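Side-chain contact in glideosome-associated protein 50 (Plasmodium falciparum 3D7, PDB 3TGH), which forms part of the glideosome complex used in parasite gliding and host cell invasion and may fix that complex to the inner membrane complex: residues A[216-219]-A[220-224]. Numbering follows the deposited sequence.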
ATOM      1  N   TYR A 216      10.390  15.918  -2.709  1.00 32.52           N
ATOM      2  CA  TYR A 216       9.568  15.862  -3.930  1.00 31.66           C
ATOM      3  C   TYR A 216       8.173  15.274  -3.762  1.00 30.29           C
ATOM      4  O   TYR A 216       7.240  15.729  -4.415  1.00 30.83           O
ATOM      5  CB  TYR A 216      10.291  15.089  -5.037  1.00 31.76           C
ATOM      6  CG  TYR A 216      11.510  15.810  -5.561  1.00 35.43           C
ATOM      7  CD1 TYR A 216      11.379  16.979  -6.306  1.00 39.51           C
ATOM      8  CD2 TYR A 216      12.790  15.333  -5.308  1.00 38.82           C
ATOM      9  CE1 TYR A 216      12.496  17.653  -6.789  1.00 43.47           C
ATOM     10  CE2 TYR A 216      13.915  16.001  -5.783  1.00 41.20           C
ATOM     11  CZ  TYR A 216      13.759  17.162  -6.521  1.00 42.75           C
ATOM     12  OH  TYR A 216      14.866  17.830  -6.998  1.00 46.51           O
ATOM     13  N   LEU A 217       8.024  14.253  -2.926  1.00 29.56           N
ATOM     14  CA  LEU A 217       6.729  13.559  -2.807  1.00 27.79           C
ATOM     15  C   LEU A 217       5.886  14.243  -1.733  1.00 29.02           C
ATOM     16  O   LEU A 217       4.718  14.561  -1.963  1.00 28.09           O
ATOM     17  CB  LEU A 217       6.939  12.083  -2.444  1.00 28.25           C
ATOM     18  CG  LEU A 217       5.957  10.972  -2.858  1.00 33.51           C
ATOM     19  CD1 LEU A 217       5.930   9.874  -1.795  1.00 24.70           C
ATOM     20  CD2 LEU A 217       4.546  11.455  -3.206  1.00 31.15           C
ATOM     21  N   LEU A 218       6.483  14.481  -0.566  1.00 27.85           N
ATOM     22  CA  LEU A 218       5.725  14.980   0.591  1.00 29.71           C
ATOM     23  C   LEU A 218       4.925  16.268   0.341  1.00 30.62           C
ATOM     24  O   LEU A 218       3.777  16.362   0.783  1.00 31.38           O
ATOM     25  CB  LEU A 218       6.620  15.127   1.825  1.00 30.76           C
ATOM     26  CG  LEU A 218       5.917  15.527   3.129  1.00 30.69           C
ATOM     27  CD1 LEU A 218       4.818  14.536   3.507  1.00 30.07           C
ATOM     28  CD2 LEU A 218       6.940  15.661   4.261  1.00 32.99           C
ATOM     29  N   PRO A 219       5.512  17.259  -0.362  1.00 33.76           N
ATOM     30  CA  PRO A 219       4.757  18.488  -0.623  1.00 34.50           C
ATOM     31  C   PRO A 219       3.468  18.262  -1.421  1.00 34.25           C
ATOM     32  O   PRO A 219       2.471  18.947  -1.174  1.00 35.58           O
ATOM     33  CB  PRO A 219       5.748  19.346  -1.420  1.00 36.68           C
ATOM     34  CG  PRO A 219       7.084  18.848  -1.002  1.00 37.21           C
ATOM     35  CD  PRO A 219       6.903  17.374  -0.833  1.00 35.00           C
ATOM     36  N   LEU A 220       3.486  17.307  -2.352  1.00 33.01           N
ATOM     37  CA  LEU A 220       2.276  16.931  -3.100  1.00 32.72           C
ATOM     38  C   LEU A 220       1.223  16.291  -2.195  1.00 30.95           C
ATOM     39  O   LEU A 220       0.026  16.530  -2.356  1.00 32.43           O
ATOM     40  CB  LEU A 220       2.605  15.960  -4.241  1.00 32.51           C
ATOM     41  CG  LEU A 220       3.583  16.433  -5.320  1.00 35.14           C
ATOM     42  CD1 LEU A 220       3.817  15.317  -6.318  1.00 34.99           C
ATOM     43  CD2 LEU A 220       3.100  17.689  -6.032  1.00 38.11           C
ATOM     44  N   LEU A 221       1.668  15.460  -1.257  1.00 30.08           N
ATOM     45  CA  LEU A 221       0.754  14.793  -0.333  1.00 30.09           C
ATOM     46  C   LEU A 221       0.110  15.800   0.615  1.00 32.56           C
ATOM     47  O   LEU A 221      -1.089  15.733   0.878  1.00 34.12           O
ATOM     48  CB  LEU A 221       1.483  13.708   0.463  1.00 29.13           C
ATOM     49  CG  LEU A 221       2.196  12.608  -0.319  1.00 30.59           C
ATOM     50  CD1 LEU A 221       2.808  11.612   0.660  1.00 32.87           C
ATOM     51  CD2 LEU A 221       1.266  11.897  -1.297  1.00 29.52           C
ATOM     52  N   LYS A 222       0.908  16.741   1.114  1.00 34.52           N
ATOM     53  CA  LYS A 222       0.404  17.775   2.023  1.00 36.41           C
ATOM     54  C   LYS A 222      -0.559  18.716   1.303  1.00 35.44           C
ATOM     55  O   LYS A 222      -1.596  19.073   1.850  1.00 36.37           O
ATOM     56  CB  LYS A 222       1.555  18.578   2.646  1.00 39.15           C
ATOM     57  CG  LYS A 222       2.295  17.850   3.756  1.00 42.27           C
ATOM     58  CD  LYS A 222       3.456  18.694   4.280  1.00 45.29           C
ATOM     59  CE  LYS A 222       4.224  17.980   5.376  1.00 47.51           C
ATOM     60  NZ  LYS A 222       5.527  18.653   5.655  1.00 47.16           N
ATOM     61  N   ASP A 223      -0.224  19.094   0.072  1.00 35.64           N
ATOM     62  CA  ASP A 223      -1.089  19.963  -0.731  1.00 37.57           C
ATOM     63  C   ASP A 223      -2.466  19.330  -0.947  1.00 36.69           C
ATOM     64  O   ASP A 223      -3.481  20.037  -0.960  1.00 38.35           O
ATOM     65  CB  ASP A 223      -0.443  20.281  -2.084  1.00 39.38           C
ATOM     66  CG  ASP A 223      -1.389  21.016  -3.024  1.00 43.56           C
ATOM     67  OD1 ASP A 223      -1.614  22.227  -2.816  1.00 48.83           O
ATOM     68  OD2 ASP A 223      -1.915  20.377  -3.962  1.00 45.03           O
ATOM     69  N   ALA A 224      -2.495  18.005  -1.113  1.00 35.41           N
ATOM     70  CA  ALA A 224      -3.746  17.270  -1.317  1.00 34.26           C
ATOM     71  C   ALA A 224      -4.428  16.800  -0.023  1.00 34.37           C
ATOM     72  O   ALA A 224      -5.472  16.160  -0.080  1.00 34.02           O
ATOM     73  CB  ALA A 224      -3.509  16.078  -2.247  1.00 34.08           C
TER
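Leu217 and Leu218 each meet the residue four positions on, Leu221 and Lys222, an i to i+4 spacing in and around the short helix 218-223 of this metallophosphoesterase fold, in the connection from strand 192-196 to its parallel neighbour, strand 228-231. Three i to i+4 backbone bonds join the two segments: Leu221 N to Leu217 O at 3.3 Å, Lys222 N to Leu218 O at 2.9 Å with an N-H...O angle of 163°, and Asp223 N to Pro219 O at 3.0 Å. Leu217 O also takes a weak bond from Leu220 N (3.0 Å), bent to 122°, so this carbonyl serves two amides.

Apolar contact follows the same spacing. Leu217 swings CG anti to its amide nitrogen (chi1 -151°), which carries CD2 forward to CD2 of Leu221 at 3.8 Å; both leucines are buried, the former also touching Leu179 of helix 169-189 and the latter Ile201. Leu220, whose CG lies 3.8 Å from Tyr216 O, also touches Trp176 of helix 169-189.

Among the charged residues, Asp223 points its carboxylate away from the turn to a salt bridge with Lys187. Lys222, extended beyond CG, runs its aliphatic chain over the isobutyl group of Leu218, with CE 3.7 Å from CG of Leu218. Its ammonium nitrogen NZ makes a long, weak ion pair with Asp242 OD2 and lies 3.6 Å from CD2 of Leu218.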